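Long-range contacts in tRNA-5-methyluridine(54) 2-sulfurtransferase (Pyrococcus horikoshii, PDB 3VRH), which catalyses the ATP-dependent 2-thiolation of 5-methyluridine 54 in the T loop of tRNA, a modification that stabilises tRNA at high temperature: residues A[37-48]-A[191-199]; A[157-168]-A[246-254]. One frame throughout, in Å; residues are numbered along the deposited sequence.

Interaction 1. Residues A[37-48]-A[191-199]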
loop_
_atom_site.group_PDB
_atom_site.type_symbol
_atom_site.label_atom_id
_atom_site.label_comp_id
_atom_site.label_asym_id
_atom_site.label_seq_id
_atom_site.Cartn_x
_atom_site.Cartn_y
_atom_site.Cartn_z
ATOM N N THR A 37 5.778 24.044 -7.391
ATOM C CA THR A 37 6.488 22.876 -6.881
ATOM C C THR A 37 7.970 23.124 -6.703
ATOM O O THR A 37 8.540 22.755 -5.677
ATOM C CB THR A 37 6.310 21.652 -7.799
ATOM O OG1 THR A 37 4.918 21.359 -7.911
ATOM C CG2 THR A 37 7.033 20.445 -7.227
ATOM N N ILE A 38 8.595 23.749 -7.700
ATOM C CA ILE A 38 10.006 24.075 -7.616
ATOM C C ILE A 38 10.280 24.983 -6.409
ATOM O O ILE A 38 11.215 24.759 -5.646
ATOM C CB ILE A 38 10.482 24.758 -8.904
ATOM C CG1 ILE A 38 10.343 23.795 -10.086
ATOM C CG2 ILE A 38 11.921 25.259 -8.748
ATOM C CD1 ILE A 38 10.510 24.472 -11.435
ATOM N N GLU A 39 9.445 26.003 -6.252
ATOM C CA GLU A 39 9.519 26.929 -5.124
ATOM C C GLU A 39 9.365 26.231 -3.772
ATOM O O GLU A 39 10.216 26.363 -2.895
ATOM C CB GLU A 39 8.413 27.967 -5.271
ATOM C CG GLU A 39 8.531 29.167 -4.372
ATOM C CD GLU A 39 7.722 30.339 -4.908
ATOM O OE1 GLU A 39 6.521 30.138 -5.224
ATOM O OE2 GLU A 39 8.291 31.448 -5.040
ATOM N N ARG A 40 8.278 25.488 -3.606
ATOM C CA ARG A 40 7.966 24.882 -2.316
ATOM C C ARG A 40 9.065 23.976 -1.796
ATOM O O ARG A 40 9.356 23.971 -0.594
ATOM C CB ARG A 40 6.690 24.062 -2.410
ATOM C CG ARG A 40 5.467 24.877 -2.685
ATOM C CD ARG A 40 4.390 24.000 -3.249
ATOM N NE ARG A 40 4.038 22.960 -2.294
ATOM C CZ ARG A 40 2.804 22.510 -2.149
ATOM N NH1 ARG A 40 2.544 21.565 -1.261
ATOM N NH2 ARG A 40 1.835 23.017 -2.898
ATOM N N TYR A 41 9.655 23.194 -2.698
ATOM C CA TYR A 41 10.655 22.221 -2.293
ATOM C C TYR A 41 12.070 22.696 -2.566
ATOM O O TYR A 41 13.025 21.944 -2.371
ATOM C CB TYR A 41 10.385 20.859 -2.948
ATOM C CG TYR A 41 9.069 20.261 -2.511
ATOM C CD1 TYR A 41 8.922 19.718 -1.237
ATOM C CD2 TYR A 41 7.970 20.254 -3.356
ATOM C CE1 TYR A 41 7.716 19.182 -0.820
ATOM C CE2 TYR A 41 6.757 19.708 -2.950
ATOM C CZ TYR A 41 6.636 19.184 -1.679
ATOM O OH TYR A 41 5.436 18.645 -1.270
ATOM N N LYS A 42 12.198 23.951 -2.994
ATOM C CA LYS A 42 13.503 24.557 -3.290
ATOM C C LYS A 42 14.335 23.661 -4.222
ATOM O O LYS A 42 15.521 23.399 -3.962
ATOM C CB LYS A 42 14.280 24.824 -1.993
ATOM C CG LYS A 42 13.438 25.348 -0.844
ATOM C CD LYS A 42 13.301 26.850 -0.910
ATOM C CE LYS A 42 14.088 27.512 0.222
ATOM N NZ LYS A 42 14.302 28.986 0.007
ATOM N N LEU A 43 13.702 23.193 -5.295
ATOM C CA LEU A 43 14.305 22.201 -6.177
ATOM C C LEU A 43 15.407 22.807 -7.005
ATOM O O LEU A 43 16.457 22.197 -7.180
ATOM C CB LEU A 43 13.253 21.617 -7.126
ATOM C CG LEU A 43 12.114 20.895 -6.414
ATOM C CD1 LEU A 43 11.110 20.372 -7.438
ATOM C CD2 LEU A 43 12.687 19.774 -5.566
ATOM N N LEU A 44 15.148 24.012 -7.509
ATOM C CA LEU A 44 15.985 24.643 -8.518
ATOM C C LEU A 44 16.066 26.154 -8.305
ATOM O O LEU A 44 15.148 26.761 -7.745
ATOM C CB LEU A 44 15.404 24.386 -9.917
ATOM C CG LEU A 44 15.343 22.930 -10.390
ATOM C CD1 LEU A 44 14.571 22.809 -11.695
ATOM C CD2 LEU A 44 16.766 22.363 -10.532
ATOM N N THR A 45 17.163 26.753 -8.758
ATOM C CA THR A 45 17.246 28.204 -8.867
ATOM C C THR A 45 17.636 28.565 -10.296
ATOM O O THR A 45 18.259 27.770 -11.008
ATOM C CB THR A 45 18.266 28.817 -7.882
ATOM O OG1 THR A 45 19.581 28.318 -8.167
ATOM C CG2 THR A 45 17.911 28.487 -6.454
ATOM N N LYS A 46 17.283 29.775 -10.711
ATOM C CA LYS A 46 17.445 30.169 -12.103
ATOM C C LYS A 46 18.904 30.267 -12.567
ATOM O O LYS A 46 19.178 30.393 -13.757
ATOM C CB LYS A 46 16.715 31.480 -12.354
ATOM C CG LYS A 46 15.970 31.509 -13.673
ATOM C CD LYS A 46 14.604 30.885 -13.531
ATOM C CE LYS A 46 13.539 31.940 -13.715
ATOM N NZ LYS A 46 12.219 31.430 -13.300
ATOM N N ASP A 47 19.840 30.198 -11.633
ATOM C CA ASP A 47 21.254 30.298 -11.975
ATOM C C ASP A 47 21.850 28.923 -12.288
ATOM O O ASP A 47 22.938 28.828 -12.867
ATOM C CB ASP A 47 22.024 30.934 -10.819
ATOM C CG ASP A 47 21.894 30.129 -9.529
ATOM O OD1 ASP A 47 20.802 30.173 -8.913
ATOM O OD2 ASP A 47 22.871 29.444 -9.136
ATOM N N GLU A 48 21.139 27.865 -11.904
ATOM C CA GLU A 48 21.654 26.498 -12.039
ATOM C C GLU A 48 21.696 25.995 -13.489
ATOM O O GLU A 48 20.854 26.353 -14.316
ATOM C CB GLU A 48 20.835 25.532 -11.183
ATOM C CG GLU A 48 21.307 25.406 -9.754
ATOM C CD GLU A 48 20.362 24.583 -8.896
ATOM O OE1 GLU A 48 19.138 24.842 -8.916
ATOM O OE2 GLU A 48 20.847 23.680 -8.193
ATOM N N LYS A 191 22.568 16.467 -7.610
ATOM C CA LYS A 191 21.204 16.716 -7.150
ATOM C C LYS A 191 20.182 16.304 -8.210
ATOM O O LYS A 191 20.278 16.740 -9.367
ATOM C CB LYS A 191 20.998 18.198 -6.806
ATOM C CG LYS A 191 19.568 18.526 -6.398
ATOM C CD LYS A 191 19.429 19.907 -5.777
ATOM C CE LYS A 191 19.621 20.988 -6.815
ATOM N NZ LYS A 191 18.913 22.247 -6.444
ATOM N N LYS A 192 19.223 15.468 -7.807
ATOM C CA LYS A 192 18.129 15.026 -8.678
ATOM C C LYS A 192 16.810 15.555 -8.152
ATOM O O LYS A 192 16.508 15.390 -6.966
ATOM C CB LYS A 192 18.061 13.488 -8.776
ATOM C CG LYS A 192 19.151 12.880 -9.630
ATOM C CD LYS A 192 19.085 11.353 -9.735
ATOM C CE LYS A 192 18.193 10.867 -10.879
ATOM N NZ LYS A 192 18.230 9.367 -10.977
ATOM N N VAL A 193 16.030 16.179 -9.033
ATOM C CA VAL A 193 14.748 16.769 -8.671
ATOM C C VAL A 193 13.619 16.317 -9.603
ATOM O O VAL A 193 13.866 15.870 -10.725
ATOM C CB VAL A 193 14.815 18.312 -8.653
ATOM C CG1 VAL A 193 15.792 18.791 -7.605
ATOM C CG2 VAL A 193 15.203 18.853 -10.040
ATOM N N LYS A 194 12.385 16.436 -9.117
ATOM C CA LYS A 194 11.188 16.005 -9.839
ATOM C C LYS A 194 10.206 17.178 -9.872
ATOM O O LYS A 194 9.323 17.289 -9.002
ATOM C CB LYS A 194 10.540 14.779 -9.138
ATOM C CG LYS A 194 11.394 13.518 -9.183
ATOM C CD LYS A 194 10.774 12.338 -8.427
ATOM C CE LYS A 194 11.702 11.128 -8.503
ATOM N NZ LYS A 194 11.100 9.894 -7.908
ATOM N N PRO A 195 10.372 18.078 -10.847
ATOM C CA PRO A 195 9.505 19.255 -10.977
ATOM C C PRO A 195 8.034 18.936 -11.276
ATOM O O PRO A 195 7.162 19.766 -11.025
ATOM C CB PRO A 195 10.121 20.017 -12.166
ATOM C CG PRO A 195 11.539 19.490 -12.281
ATOM C CD PRO A 195 11.480 18.077 -11.827
ATOM N N LEU A 196 7.761 17.755 -11.815
ATOM C CA LEU A 196 6.389 17.384 -12.118
ATOM C C LEU A 196 5.752 16.616 -10.953
ATOM O O LEU A 196 4.714 15.975 -11.122
ATOM C CB LEU A 196 6.331 16.530 -13.380
ATOM C CG LEU A 196 6.885 17.145 -14.668
ATOM C CD1 LEU A 196 6.465 16.282 -15.855
ATOM C CD2 LEU A 196 6.440 18.619 -14.842
ATOM N N TYR A 197 6.373 16.706 -9.780
ATOM C CA TYR A 197 5.897 15.995 -8.588
ATOM C C TYR A 197 4.406 16.124 -8.294
ATOM O O TYR A 197 3.799 15.180 -7.801
ATOM C CB TYR A 197 6.690 16.424 -7.346
ATOM C CG TYR A 197 6.704 15.387 -6.235
ATOM C CD1 TYR A 197 7.468 14.222 -6.355
ATOM C CD2 TYR A 197 5.979 15.584 -5.057
ATOM C CE1 TYR A 197 7.485 13.261 -5.345
ATOM C CE2 TYR A 197 6.001 14.642 -4.031
ATOM C CZ TYR A 197 6.756 13.476 -4.176
ATOM O OH TYR A 197 6.775 12.527 -3.147
ATOM N N GLU A 198 3.816 17.279 -8.590
ATOM C CA GLU A 198 2.448 17.539 -8.142
ATOM C C GLU A 198 1.416 17.586 -9.256
ATOM O O GLU A 198 0.221 17.814 -8.995
ATOM C CB GLU A 198 2.370 18.822 -7.299
ATOM C CG GLU A 198 3.293 18.801 -6.085
ATOM C CD GLU A 198 3.090 20.006 -5.186
ATOM O OE1 GLU A 198 3.752 21.040 -5.417
ATOM O OE2 GLU A 198 2.261 19.920 -4.256
ATOM N N VAL A 199 1.865 17.386 -10.493
ATOM C CA VAL A 199 0.927 17.284 -11.603
ATOM C C VAL A 199 0.608 15.805 -11.841
ATOM O O VAL A 199 1.431 14.931 -11.559
ATOM C CB VAL A 199 1.450 17.945 -12.900
ATOM C CG1 VAL A 199 1.549 19.440 -12.739
ATOM C CG2 VAL A 199 2.803 17.343 -13.300
HETATM O O HOH W 1 4.586 19.706 -10.097
#
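A Schellman motif ends helix 23-40 where Thr37, Leu43 and their neighbours pack on strand 191-193 and the turns after it, against the mixed sheet of the PP-loop domain. Lys42, with positive phi, is the C-prime residue: Leu43 N bonds Ile38 O and Lys42 N bonds Glu39 O. The turned chain lays Leu43 and Leu44 on Val193. Leu43 CB lies 3.8 Å from Val193 CG1, the two side chains running past each other in opposite directions. On the other branch, Val193 CG2 meets Leu44 CD2 at 3.9 Å. Ile38 CG1 reaches Pro195 CB more loosely, at 4.3 Å.

Polar groups close both ends of this apolar strip. At one end Lys191 NZ donates to Leu43 O at 2.6 Å, from above the carbonyl plane by 38°. The same ammonium forms a salt bridge with Glu48 OE2 at 3.0 Å, on the syn lone pair. A bend at chi3 (70°) turns the lysine tip into this site. Glu48 OE1 accepts the N-H of Thr45, which fixes the carboxylate in its own turn.

At the other end Thr37 OG1 lies 2.8 Å from Glu198 OE1; Lys33 O also competes for the hydroxyl proton. A water donates to Thr37 OG1 and to Pro195 O and accepts from Glu198 N, so it ties the helix to the turn. Arg40 lies against the same carboxylate with its guanidinium face. Glu198 OE2 sits 3.4 Å from Arg40 NH2, and the planes are 86° apart. No N-H points at the oxygen, so this salt bridge is one of charge alone. The lysine end is thus held by directed bonds, while Arg40 probably adds mainly electrostatic attraction to Glu198.

Interaction 2. Residues A[157-168]-A[246-254]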
loop_
_atom_site.group_PDB
_atom_site.type_symbol
_atom_site.label_atom_id
_atom_site.label_comp_id
_atom_site.label_asym_id
_atom_site.label_seq_id
_atom_site.Cartn_x
_atom_site.Cartn_y
_atom_site.Cartn_z
ATOM N N LEU A 157 2.920 12.834 -10.258
ATOM C CA LEU A 157 2.256 12.360 -9.043
ATOM C C LEU A 157 1.914 10.871 -9.132
ATOM O O LEU A 157 2.139 10.116 -8.173
ATOM C CB LEU A 157 1.000 13.182 -8.748
ATOM C CG LEU A 157 0.275 12.846 -7.442
ATOM C CD1 LEU A 157 1.198 13.042 -6.238
ATOM C CD2 LEU A 157 -0.963 13.706 -7.300
ATOM N N ASP A 158 1.385 10.457 -10.284
ATOM C CA ASP A 158 1.019 9.056 -10.513
ATOM C C ASP A 158 2.215 8.110 -10.457
ATOM O O ASP A 158 2.108 6.996 -9.940
ATOM C CB ASP A 158 0.249 8.885 -11.827
ATOM C CG ASP A 158 -1.070 9.648 -11.836
ATOM O OD1 ASP A 158 -1.092 10.825 -12.235
ATOM O OD2 ASP A 158 -2.097 9.074 -11.439
ATOM N N ASP A 159 3.355 8.553 -10.966
ATOM C CA ASP A 159 4.585 7.772 -10.828
ATOM C C ASP A 159 4.985 7.575 -9.376
ATOM O O ASP A 159 5.257 6.445 -8.959
ATOM C CB ASP A 159 5.733 8.413 -11.606
ATOM C CG ASP A 159 5.419 8.532 -13.076
ATOM O OD1 ASP A 159 4.902 7.535 -13.615
ATOM O OD2 ASP A 159 5.633 9.614 -13.674
ATOM N N GLU A 160 5.042 8.666 -8.608
ATOM C CA GLU A 160 5.397 8.571 -7.194
ATOM C C GLU A 160 4.430 7.628 -6.448
ATOM O O GLU A 160 4.862 6.773 -5.683
ATOM C CB GLU A 160 5.408 9.950 -6.525
ATOM C CG GLU A 160 5.834 9.940 -5.025
ATOM C CD GLU A 160 7.355 9.816 -4.818
ATOM O OE1 GLU A 160 8.043 9.300 -5.726
ATOM O OE2 GLU A 160 7.864 10.251 -3.752
ATOM N N ALA A 161 3.132 7.776 -6.712
ATOM C CA ALA A 161 2.107 6.988 -6.038
ATOM C C ALA A 161 2.265 5.487 -6.321
ATOM O O ALA A 161 2.273 4.669 -5.395
ATOM C CB ALA A 161 0.703 7.471 -6.430
ATOM N N SER A 162 2.409 5.147 -7.600
ATOM C CA SER A 162 2.587 3.761 -8.028
ATOM C C SER A 162 3.908 3.144 -7.551
ATOM O O SER A 162 3.944 1.983 -7.151
ATOM C CB SER A 162 2.476 3.651 -9.551
ATOM O OG SER A 162 3.583 4.259 -10.164
ATOM N N PHE A 163 4.983 3.925 -7.605
ATOM C CA PHE A 163 6.272 3.516 -7.061
ATOM C C PHE A 163 6.124 3.258 -5.572
ATOM O O PHE A 163 6.605 2.246 -5.071
ATOM C CB PHE A 163 7.356 4.572 -7.379
ATOM C CG PHE A 163 8.453 4.710 -6.324
ATOM C CD1 PHE A 163 9.699 4.109 -6.509
ATOM C CD2 PHE A 163 8.259 5.493 -5.180
ATOM C CE1 PHE A 163 10.716 4.257 -5.546
ATOM C CE2 PHE A 163 9.255 5.625 -4.210
ATOM C CZ PHE A 163 10.484 5.010 -4.396
ATOM N N LEU A 164 5.454 4.175 -4.868
ATOM C CA LEU A 164 5.177 3.982 -3.442
ATOM C C LEU A 164 4.382 2.696 -3.153
ATOM O O LEU A 164 4.761 1.932 -2.299
ATOM C CB LEU A 164 4.446 5.170 -2.825
ATOM C CG LEU A 164 5.293 6.399 -2.489
ATOM C CD1 LEU A 164 4.413 7.526 -1.957
ATOM C CD2 LEU A 164 6.380 6.039 -1.492
ATOM N N LEU A 165 3.287 2.479 -3.867
ATOM C CA LEU A 165 2.440 1.307 -3.629
ATOM C C LEU A 165 3.213 0.019 -3.914
ATOM O O LEU A 165 3.174 -0.934 -3.144
ATOM C CB LEU A 165 1.188 1.374 -4.504
ATOM C CG LEU A 165 0.226 0.202 -4.343
ATOM C CD1 LEU A 165 -0.242 0.114 -2.883
ATOM C CD2 LEU A 165 -0.954 0.334 -5.289
ATOM N N ASN A 166 3.948 0.023 -5.016
ATOM C CA ASN A 166 4.760 -1.118 -5.394
ATOM C C ASN A 166 5.765 -1.456 -4.311
ATOM O O ASN A 166 5.835 -2.595 -3.843
ATOM C CB ASN A 166 5.470 -0.835 -6.715
ATOM C CG ASN A 166 6.370 -1.962 -7.141
ATOM O OD1 ASN A 166 5.919 -2.937 -7.751
ATOM N ND2 ASN A 166 7.655 -1.845 -6.817
ATOM N N ASN A 167 6.527 -0.462 -3.883
ATOM C CA ASN A 167 7.565 -0.718 -2.896
ATOM C C ASN A 167 7.028 -1.103 -1.518
ATOM O O ASN A 167 7.714 -1.768 -0.756
ATOM C CB ASN A 167 8.540 0.455 -2.807
ATOM C CG ASN A 167 9.486 0.507 -3.997
ATOM O OD1 ASN A 167 10.150 -0.472 -4.322
ATOM N ND2 ASN A 167 9.527 1.638 -4.662
ATOM N N ILE A 168 5.800 -0.704 -1.216
ATOM C CA ILE A 168 5.173 -1.085 0.045
ATOM C C ILE A 168 4.655 -2.520 0.007
ATOM O O ILE A 168 4.783 -3.258 0.980
ATOM C CB ILE A 168 4.044 -0.117 0.401
ATOM C CG1 ILE A 168 4.640 1.148 0.994
ATOM C CG2 ILE A 168 3.086 -0.723 1.402
ATOM C CD1 ILE A 168 3.838 2.368 0.708
ATOM N N LYS A 246 -4.879 9.513 -4.291
ATOM C CA LYS A 246 -3.471 9.512 -4.694
ATOM C C LYS A 246 -2.696 10.602 -3.974
ATOM O O LYS A 246 -1.592 10.379 -3.472
ATOM C CB LYS A 246 -3.325 9.705 -6.204
ATOM C CG LYS A 246 -3.627 8.496 -7.070
ATOM C CD LYS A 246 -3.817 8.957 -8.513
ATOM C CE LYS A 246 -4.282 7.846 -9.431
ATOM N NZ LYS A 246 -4.771 8.383 -10.750
ATOM N N PHE A 247 -3.274 11.795 -3.945
ATOM C CA PHE A 247 -2.613 12.937 -3.349
ATOM C C PHE A 247 -2.422 12.683 -1.854
ATOM O O PHE A 247 -1.344 12.921 -1.288
ATOM C CB PHE A 247 -3.461 14.194 -3.563
ATOM C CG PHE A 247 -2.857 15.440 -2.966
ATOM C CD1 PHE A 247 -3.118 15.798 -1.650
ATOM C CD2 PHE A 247 -2.004 16.246 -3.720
ATOM C CE1 PHE A 247 -2.550 16.935 -1.095
ATOM C CE2 PHE A 247 -1.438 17.394 -3.165
ATOM C CZ PHE A 247 -1.716 17.736 -1.852
ATOM N N ASN A 248 -3.490 12.219 -1.216
ATOM C CA ASN A 248 -3.499 11.947 0.217
ATOM C C ASN A 248 -2.424 10.925 0.600
ATOM O O ASN A 248 -1.704 11.100 1.577
ATOM C CB ASN A 248 -4.904 11.486 0.634
ATOM C CG ASN A 248 -5.023 11.229 2.119
ATOM O OD1 ASN A 248 -4.753 12.104 2.941
ATOM N ND2 ASN A 248 -5.445 10.026 2.469
ATOM N N PHE A 249 -2.313 9.875 -0.210
ATOM C CA PHE A 249 -1.278 8.854 -0.042
ATOM C C PHE A 249 0.131 9.440 -0.055
ATOM O O PHE A 249 0.955 9.129 0.823
ATOM C CB PHE A 249 -1.426 7.821 -1.164
ATOM C CG PHE A 249 -0.525 6.630 -1.032
ATOM C CD1 PHE A 249 -0.275 6.054 0.217
ATOM C CD2 PHE A 249 0.044 6.045 -2.172
ATOM C CE1 PHE A 249 0.526 4.939 0.326
ATOM C CE2 PHE A 249 0.867 4.914 -2.061
ATOM C CZ PHE A 249 1.095 4.365 -0.810
ATOM N N VAL A 250 0.422 10.287 -1.046
ATOM C CA VAL A 250 1.775 10.833 -1.180
ATOM C C VAL A 250 2.073 11.821 -0.060
ATOM O O VAL A 250 3.165 11.836 0.488
ATOM C CB VAL A 250 1.995 11.499 -2.553
ATOM C CG1 VAL A 250 3.290 12.303 -2.566
ATOM C CG2 VAL A 250 1.987 10.443 -3.664
ATOM N N ARG A 251 1.086 12.646 0.272
ATOM C CA ARG A 251 1.219 13.610 1.362
ATOM C C ARG A 251 1.520 12.874 2.658
ATOM O O ARG A 251 2.463 13.216 3.382
ATOM C CB ARG A 251 -0.067 14.433 1.482
ATOM C CG ARG A 251 -0.151 15.371 2.694
ATOM C CD ARG A 251 -1.565 16.009 2.790
ATOM N NE ARG A 251 -1.714 16.866 3.960
ATOM C CZ ARG A 251 -2.878 17.327 4.426
ATOM N NH1 ARG A 251 -2.895 18.104 5.508
ATOM N NH2 ARG A 251 -4.027 17.010 3.829
ATOM N N GLY A 252 0.749 11.830 2.935
ATOM C CA GLY A 252 0.997 11.051 4.129
ATOM C C GLY A 252 2.404 10.489 4.101
ATOM O O GLY A 252 3.098 10.491 5.104
ATOM N N TYR A 253 2.829 10.018 2.937
ATOM C CA TYR A 253 4.156 9.422 2.798
ATOM C C TYR A 253 5.293 10.391 3.141
ATOM O O TYR A 253 6.282 10.006 3.787
ATOM C CB TYR A 253 4.376 8.886 1.378
ATOM C CG TYR A 253 5.835 8.593 1.106
ATOM C CD1 TYR A 253 6.470 7.526 1.721
ATOM C CD2 TYR A 253 6.576 9.396 0.251
ATOM C CE1 TYR A 253 7.803 7.260 1.494
ATOM C CE2 TYR A 253 7.896 9.134 0.003
ATOM C CZ TYR A 253 8.509 8.067 0.626
ATOM O OH TYR A 253 9.842 7.817 0.380
ATOM N N LEU A 254 5.164 11.627 2.658
ATOM C CA LEU A 254 6.183 12.644 2.867
ATOM C C LEU A 254 6.382 12.898 4.350
ATOM O O LEU A 254 7.504 13.102 4.811
ATOM C CB LEU A 254 5.796 13.946 2.148
ATOM C CG LEU A 254 5.951 13.877 0.622
ATOM C CD1 LEU A 254 5.852 15.254 0.018
ATOM C CD2 LEU A 254 7.284 13.230 0.245
#
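Val250 and Phe249 of helix 245-256 pack as knobs into holes on helix 157-169 of the PP-loop region. The short helix segments cross at 66°, with their axes 9.6 Å apart at closest approach. Val250 sits among Leu157, Glu160, Ala161 and Leu164; its CG2 meets Leu157 CD1 at 3.7 Å. Phe249 sits among Ala161, Leu164, Leu165 and Ile168. Its ring turns an edge to the helix, with Ala161 O and Leu165 N in the ring plane. Ile168 CD1 meets Phe249 CZ, also near that plane.

Near the N-terminal ends of both helices, Lys246 NZ bonds Asp158 OD2 at 2.8 Å in a salt bridge, nearly along the C-O axis. Lys246 reaches it with an extended chain. Asn236 also binds this ammonium, and Glu201 N holds the other carboxylate oxygen, Asp158 OD1. Farther out, Phe249 meets Trp171 of the second subunit, so this packing continues into the dimer interface.

Tyr253 OH bonds Leu176 O, which helps to set its ring. Over that ring's face, Leu164 CD2 makes a CH-pi contact 3.4 Å from the Tyr253 centroid, 6° off the normal.

The centres of interactions 1 and 2 are 18 Å apart, and their segments alternate along the chain: 37-48, 157-168, 191-199, 246-254. Interaction 1 joins the end of helix 23-40 to strand 191-193 of the mixed sheet. Interaction 2 joins helix 157-169 to helix 245-256, near the second subunit. They meet directly at the turns after the strand. Tyr197 OH probably bonds Glu160 OE2 at 2.6 Å, and Val199 O probably accepts from Leu157 N. Segment 191-199 therefore connects helix 23-40, which starts at zinc ligands Cys22 and His25, with helix 157-169. Asp159 of that helix lines the bicine pocket, which shares Ala53 and Gly154 with the ATP site.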